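NADP-dependent alcohol dehydrogenase 6 (Saccharomyces cerevisiae, PDB 1PIW) reduces a broad range of aromatic and aliphatic aldehydes to alcohols with NADPH, acting as a zinc-dependent, homodimeric, medium-chain alcohol dehydrogenase. Local coordinates at residues I12-W18 against I50-G55; G133-N137 against Y354-F358. All blocks are in the same frame, centred on the assembly; numbering follows the deposited sequence.

Contact 1 of 2, residues I12-W18 against I50-G55. With NAP (NADP nicotinamide-adenine-dinucleotide phosphate), chain E.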
loop_
_atom_site.group_PDB
_atom_site.type_symbol
_atom_site.label_atom_id
_atom_site.label_comp_id
_atom_site.label_asym_id
_atom_site.label_seq_id
_atom_site.Cartn_x
_atom_site.Cartn_y
_atom_site.Cartn_z
ATOM N N ILE A 12 20.256 26.136 -17.529
ATOM C CA ILE A 12 21.200 25.041 -17.731
ATOM C C ILE A 12 21.534 24.976 -19.231
ATOM O O ILE A 12 20.626 24.895 -20.060
ATOM C CB ILE A 12 20.566 23.678 -17.349
ATOM C CG1 ILE A 12 19.808 23.771 -16.021
ATOM C CG2 ILE A 12 21.629 22.623 -17.301
ATOM C CD1 ILE A 12 20.640 24.126 -14.848
ATOM N N GLN A 13 22.821 24.989 -19.578
ATOM C CA GLN A 13 23.231 24.945 -20.988
ATOM C C GLN A 13 23.567 23.554 -21.529
ATOM O O GLN A 13 23.591 23.361 -22.740
ATOM C CB GLN A 13 24.422 25.869 -21.210
ATOM C CG GLN A 13 24.201 27.258 -20.672
ATOM C CD GLN A 13 23.078 27.977 -21.376
ATOM O OE1 GLN A 13 22.483 28.902 -20.829
ATOM N NE2 GLN A 13 22.787 27.565 -22.601
ATOM N N SER A 14 23.833 22.599 -20.635
ATOM C CA SER A 14 24.146 21.227 -21.030
ATOM C C SER A 14 24.174 20.333 -19.805
ATOM O O SER A 14 24.640 20.750 -18.754
ATOM C CB SER A 14 25.510 21.161 -21.703
ATOM O OG SER A 14 26.470 20.568 -20.835
ATOM N N HIS A 15 23.702 19.100 -19.937
ATOM C CA HIS A 15 23.694 18.179 -18.802
ATOM C C HIS A 15 25.068 17.820 -18.244
ATOM O O HIS A 15 25.156 16.991 -17.342
ATOM C CB HIS A 15 22.992 16.868 -19.148
ATOM C CG HIS A 15 21.528 17.012 -19.403
ATOM N ND1 HIS A 15 20.702 17.756 -18.590
ATOM C CD2 HIS A 15 20.733 16.484 -20.365
ATOM C CE1 HIS A 15 19.463 17.682 -19.041
ATOM N NE2 HIS A 15 19.455 16.915 -20.116
ATOM N N GLU A 16 26.139 18.404 -18.770
ATOM C CA GLU A 16 27.463 18.073 -18.247
ATOM C C GLU A 16 27.993 19.268 -17.490
ATOM O O GLU A 16 28.678 19.129 -16.462
ATOM C CB GLU A 16 28.435 17.695 -19.364
ATOM C CG GLU A 16 28.030 16.462 -20.142
ATOM C CD GLU A 16 26.856 16.723 -21.075
ATOM O OE1 GLU A 16 26.994 17.587 -21.970
ATOM O OE2 GLU A 16 25.798 16.070 -20.920
ATOM N N ASP A 17 27.661 20.445 -18.001
ATOM C CA ASP A 17 28.071 21.689 -17.380
ATOM C C ASP A 17 26.876 22.142 -16.534
ATOM O O ASP A 17 26.662 23.342 -16.341
ATOM C CB ASP A 17 28.350 22.705 -18.479
ATOM C CG ASP A 17 29.206 23.848 -18.016
ATOM O OD1 ASP A 17 29.119 24.942 -18.629
ATOM O OD2 ASP A 17 29.976 23.644 -17.055
ATOM N N TRP A 18 26.100 21.178 -16.027
ATOM C CA TRP A 18 24.901 21.495 -15.260
ATOM C C TRP A 18 25.120 22.387 -14.062
ATOM O O TRP A 18 24.211 23.110 -13.657
ATOM C CB TRP A 18 24.167 20.228 -14.814
ATOM C CG TRP A 18 24.807 19.479 -13.679
ATOM C CD1 TRP A 18 25.769 18.522 -13.772
ATOM C CD2 TRP A 18 24.503 19.604 -12.278
ATOM N NE1 TRP A 18 26.083 18.040 -12.521
ATOM C CE2 TRP A 18 25.321 18.688 -11.588
ATOM C CE3 TRP A 18 23.620 20.400 -11.543
ATOM C CZ2 TRP A 18 25.284 18.546 -10.207
ATOM C CZ3 TRP A 18 23.584 20.253 -10.165
ATOM C CH2 TRP A 18 24.412 19.335 -9.514
ATOM N N ILE A 50 17.899 19.529 -9.268
ATOM C CA ILE A 50 19.198 18.895 -9.487
ATOM C C ILE A 50 19.123 17.701 -10.433
ATOM O O ILE A 50 19.762 17.687 -11.482
ATOM C CB ILE A 50 19.821 18.457 -8.137
ATOM C CG1 ILE A 50 19.836 19.640 -7.170
ATOM C CG2 ILE A 50 21.253 17.976 -8.340
ATOM C CD1 ILE A 50 20.560 20.865 -7.700
ATOM N N HIS A 51 18.336 16.702 -10.057
ATOM C CA HIS A 51 18.160 15.501 -10.871
ATOM C C HIS A 51 17.993 15.865 -12.332
ATOM O O HIS A 51 18.630 15.291 -13.219
ATOM C CB HIS A 51 16.903 14.750 -10.443
ATOM C CG HIS A 51 17.003 14.086 -9.106
ATOM N ND1 HIS A 51 17.656 12.887 -8.919
ATOM C CD2 HIS A 51 16.499 14.435 -7.900
ATOM C CE1 HIS A 51 17.545 12.524 -7.654
ATOM N NE2 HIS A 51 16.848 13.445 -7.016
ATOM N N CYS A 52 17.107 16.824 -12.569
ATOM C CA CYS A 52 16.797 17.276 -13.906
ATOM C C CYS A 52 17.987 17.911 -14.615
ATOM O O CYS A 52 18.365 17.481 -15.708
ATOM C CB CYS A 52 15.640 18.266 -13.842
ATOM S SG CYS A 52 14.760 18.440 -15.383
ATOM N N ALA A 53 18.580 18.928 -13.997
ATOM C CA ALA A 53 19.711 19.632 -14.597
ATOM C C ALA A 53 20.900 18.713 -14.846
ATOM O O ALA A 53 21.592 18.825 -15.851
ATOM C CB ALA A 53 20.120 20.802 -13.712
ATOM N N ALA A 54 21.125 17.798 -13.917
ATOM C CA ALA A 54 22.219 16.860 -14.035
ATOM C C ALA A 54 21.890 15.809 -15.071
ATOM O O ALA A 54 22.686 14.915 -15.334
ATOM C CB ALA A 54 22.465 16.206 -12.713
ATOM N N GLY A 55 20.706 15.911 -15.655
ATOM C CA GLY A 55 20.299 14.949 -16.661
ATOM C C GLY A 55 19.989 13.566 -16.118
ATOM O O GLY A 55 20.023 12.593 -16.866
HETATM P PA NAP E . 17.441 16.881 -0.729
HETATM O O1A NAP E . 17.861 16.534 -2.039
HETATM O O2A NAP E . 17.695 18.207 -0.010
HETATM O O5B NAP E . 17.946 15.733 0.262
HETATM C C5B NAP E . 17.588 14.354 -0.025
HETATM C C4B NAP E . 17.871 13.691 1.335
HETATM O O4B NAP E . 17.530 12.232 1.225
HETATM C C3B NAP E . 19.354 13.665 1.799
HETATM O O3B NAP E . 19.583 14.821 2.619
HETATM C C2B NAP E . 19.462 12.339 2.527
HETATM O O2B NAP E . 18.989 12.365 3.869
HETATM C C1B NAP E . 18.591 11.382 1.667
HETATM N N9A NAP E . 19.432 10.729 0.623
HETATM C C8A NAP E . 20.211 11.220 -0.411
HETATM N N7A NAP E . 20.826 10.286 -1.128
HETATM C C5A NAP E . 20.427 9.101 -0.526
HETATM C C6A NAP E . 20.759 7.762 -0.844
HETATM N N6A NAP E . 21.561 7.340 -1.832
HETATM N N1A NAP E . 20.199 6.752 -0.052
HETATM C C2A NAP E . 19.343 7.069 1.012
HETATM N N3A NAP E . 18.996 8.376 1.354
HETATM C C4A NAP E . 19.564 9.364 0.553
HETATM O O3 NAP E . 15.890 16.689 -0.576
HETATM P PN NAP E . 14.677 16.816 -1.552
HETATM O O1N NAP E . 14.826 17.979 -2.432
HETATM O O2N NAP E . 13.498 16.787 -0.676
HETATM O O5D NAP E . 14.801 15.511 -2.407
HETATM C C5D NAP E . 14.113 15.489 -3.661
HETATM C C4D NAP E . 13.630 14.103 -3.898
HETATM O O4D NAP E . 12.185 14.141 -3.801
HETATM C C3D NAP E . 13.958 13.616 -5.332
HETATM O O3D NAP E . 14.335 12.227 -5.364
HETATM C C2D NAP E . 12.688 13.923 -6.091
HETATM O O2D NAP E . 12.508 13.101 -7.217
HETATM C C1D NAP E . 11.615 13.716 -5.084
HETATM P P2B NAP E . 19.693 11.578 5.076
HETATM O O1X NAP E . 19.159 10.161 5.007
HETATM O O2X NAP E . 21.125 11.688 4.709
HETATM O O3X NAP E . 19.250 12.282 6.317
#
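Trp18 lies flat over the C-terminal end of helix 47-53, and its indole can be followed outward atom by atom. CB starts beside the carbonyl O of Ala53. The first torsion then sets CG between the backbone N and the carbonyl carbon (chi1 75°), which swings the indole over the helix, with CG 3.7 Å from Ala54 CA. Ala54 CB stands almost centrally over the five-membered ring, 3.9 Å from its centroid, in a CH-pi contact that a small methyl suits well. Farther along, CE3 passes Ala53 CB at 4.1 Å, and at the tip CH2 reaches Ile50 CG2 at 3.6 Å, while CZ3 also meets the CD1 branch of Ile50. Replacing Trp18 by an alanine is likely to open a gap over Ala54 and to leave Ile50 without its aromatic neighbour in this loop.

His15 ties the loop to the same helix end by a polar route. Its ND1 donates to Ala53 O over 3.1 Å, nearly straight at the hydrogen (164°); the acceptor lies close to the ring plane, although the donor stands above the carbonyl plane. NE2 is bonded to the backbone N of Met60, consistent with a proton on ND1. Gly55 closes the helix in a Schellman motif; its positive phi (71°) favours glycine, and the lack of a side chain lets CA lie close over one face of the imidazole, 3.6 Å from the His15 ring centroid. Ile12 adds CD1 against Ala53 CB at 3.6 Å.

The loop between strands 7-12 and 22-26 is thereby packed on helix 47-53, whose His51 binds NADP(+). Helix 330-342 joins the packing, with Phe337 touching Ile12, Trp18 and Ile50.

Contact 2 of 2, residues G133-N137 against Y354-F358; sequences GGYAN and YDKEF
Tyr354 and Phe358 extend their rings from the C-terminal turn toward the backbone of residues 134-137, and with Asn137 they account for most of the buried surface. The phenol of Tyr354 ends in a hydrogen bond, its OH donating to the carbonyl O of Gly134 over 2.7 Å, from a position tilted 25° out of the carbonyl plane. That same oxygen also receives a weak bond from Ala136 N, closing an inverse gamma turn centred on Tyr135, so a buried carbonyl is held from two donors. Gly134 has backbone angles that only glycine adopts comfortably. The Tyr354 ring presents its edge to the chain, with Ala136 N near its plane; a tyrosine fits because its length carries a hydroxyl to the turn while its ring lies against Ile40, Cys43 and Val328 on the way.

Phe358 uses its face instead. Asn137 N stands 3.9 Å above the ring plane, over the centre, and Ala136 C lies toward the rim on that face. Asn137 CB makes a CH-pi contact 4.1 Å from the Phe358 centroid. The first torsion of Asn137 (chi1 57°) sets CG between the backbone N and the carbonyl carbon, which turns the amide off the ring, and OD1 takes a weak bond from Glu8 N. On the opposite face of Phe358 lies Glu357 CG, and Lys23 makes a cation-pi contact with the ring.

This buried contact sets the short, weakly bonded helix at about 355-358, which follows strand 348-352, against the loop leading into strand 138-142. Strand 35-45 flanks Tyr354, and strand 7-12 borders Asn137 and Phe358.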
loop_
_atom_site.group_PDB
_atom_site.type_symbol
_atom_site.label_atom_id
_atom_site.label_comp_id
_atom_site.label_asym_id
_atom_site.label_seq_id
_atom_site.Cartn_x
_atom_site.Cartn_y
_atom_site.Cartn_z
ATOM N N GLY A 133 10.356 28.841 -16.680
ATOM C CA GLY A 133 10.273 29.514 -15.383
ATOM C C GLY A 133 10.948 28.906 -14.159
ATOM O O GLY A 133 11.354 27.746 -14.169
ATOM N N GLY A 134 11.045 29.693 -13.088
ATOM C CA GLY A 134 11.680 29.228 -11.862
ATOM C C GLY A 134 12.844 30.131 -11.467
ATOM O O GLY A 134 12.678 31.114 -10.731
ATOM N N TYR A 135 14.038 29.789 -11.940
ATOM C CA TYR A 135 15.205 30.608 -11.662
ATOM C C TYR A 135 15.192 31.697 -12.732
ATOM O O TYR A 135 16.161 31.860 -13.472
ATOM C CB TYR A 135 16.509 29.808 -11.797
ATOM C CG TYR A 135 16.692 28.647 -10.848
ATOM C CD1 TYR A 135 15.684 28.263 -9.973
ATOM C CD2 TYR A 135 17.867 27.899 -10.863
ATOM C CE1 TYR A 135 15.836 27.168 -9.149
ATOM C CE2 TYR A 135 18.026 26.798 -10.041
ATOM C CZ TYR A 135 17.002 26.435 -9.186
ATOM O OH TYR A 135 17.114 25.317 -8.391
ATOM N N ALA A 136 14.093 32.432 -12.829
ATOM C CA ALA A 136 14.001 33.479 -13.825
ATOM C C ALA A 136 13.247 34.667 -13.266
ATOM O O ALA A 136 12.847 34.654 -12.113
ATOM C CB ALA A 136 13.321 32.953 -15.055
ATOM N N ASN A 137 13.051 35.688 -14.093
ATOM C CA ASN A 137 12.361 36.902 -13.681
ATOM C C ASN A 137 10.836 36.821 -13.775
ATOM O O ASN A 137 10.125 37.548 -13.072
ATOM C CB ASN A 137 12.872 38.086 -14.506
ATOM C CG ASN A 137 12.715 37.873 -16.008
ATOM O OD1 ASN A 137 13.026 38.758 -16.806
ATOM N ND2 ASN A 137 12.234 36.698 -16.396
ATOM N N TYR A 354 15.856 38.726 -6.619
ATOM C CA TYR A 354 15.509 38.606 -8.034
ATOM C C TYR A 354 15.492 39.948 -8.777
ATOM O O TYR A 354 15.838 40.024 -9.952
ATOM C CB TYR A 354 14.129 37.942 -8.169
ATOM C CG TYR A 354 14.143 36.436 -8.325
ATOM C CD1 TYR A 354 14.113 35.858 -9.582
ATOM C CD2 TYR A 354 14.184 35.597 -7.218
ATOM C CE1 TYR A 354 14.124 34.478 -9.743
ATOM C CE2 TYR A 354 14.196 34.210 -7.368
ATOM C CZ TYR A 354 14.164 33.653 -8.640
ATOM O OH TYR A 354 14.166 32.278 -8.826
ATOM N N ASP A 355 15.083 41.006 -8.088
ATOM C CA ASP A 355 14.993 42.324 -8.700
ATOM C C ASP A 355 16.337 43.006 -8.900
ATOM O O ASP A 355 16.473 43.845 -9.787
ATOM C CB ASP A 355 14.077 43.215 -7.864
ATOM C CG ASP A 355 14.488 43.259 -6.405
ATOM O OD1 ASP A 355 13.724 43.826 -5.595
ATOM O OD2 ASP A 355 15.573 42.730 -6.065
ATOM N N LYS A 356 17.329 42.662 -8.082
ATOM C CA LYS A 356 18.651 43.269 -8.222
ATOM C C LYS A 356 19.565 42.327 -8.987
ATOM O O LYS A 356 20.769 42.290 -8.756
ATOM C CB LYS A 356 19.260 43.584 -6.852
ATOM C CG LYS A 356 19.555 42.369 -6.005
ATOM C CD LYS A 356 20.309 42.753 -4.739
ATOM C CE LYS A 356 20.713 41.519 -3.923
ATOM N NZ LYS A 356 21.640 41.857 -2.795
ATOM N N GLU A 357 18.972 41.569 -9.901
ATOM C CA GLU A 357 19.699 40.612 -10.717
ATOM C C GLU A 357 19.206 40.592 -12.154
ATOM O O GLU A 357 19.975 40.306 -13.071
ATOM C CB GLU A 357 19.552 39.205 -10.146
ATOM C CG GLU A 357 20.007 38.119 -11.108
ATOM C CD GLU A 357 21.507 38.113 -11.296
ATOM O OE1 GLU A 357 21.984 37.566 -12.318
ATOM O OE2 GLU A 357 22.206 38.646 -10.407
ATOM N N PHE A 358 17.926 40.887 -12.354
ATOM C CA PHE A 358 17.364 40.854 -13.693
ATOM C C PHE A 358 17.074 42.198 -14.356
ATOM O O PHE A 358 16.831 42.261 -15.566
ATOM C CB PHE A 358 16.108 39.986 -13.701
ATOM C CG PHE A 358 16.385 38.526 -13.490
ATOM C CD1 PHE A 358 16.344 37.972 -12.222
ATOM C CD2 PHE A 358 16.706 37.707 -14.563
ATOM C CE1 PHE A 358 16.619 36.627 -12.026
ATOM C CE2 PHE A 358 16.983 36.363 -14.375
ATOM C CZ PHE A 358 16.938 35.823 -13.102
#

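Both segments of contact 1 precede those of contact 2 in the sequence; the centres lie 19 Å apart, the nearest atoms about 6 Å. Strand 7-12 spans both: it runs into the loop of contact 1 at Ile12, while Glu8 and Ile10 bond to the backbone of Asn137 and Tyr135 in contact 2. Strand 35-45 borders contact 2 and leads through Cys46, a ligand of the catalytic zinc, to helix 47-53 of contact 1. On that helix Asp49 accepts a hydrogen bond from Tyr135 OH. Together the contacts bring segments from the beginning, middle and end of the chain together beside the mixed sheet of strands 35-45 and 348-352, near the catalytic zinc site.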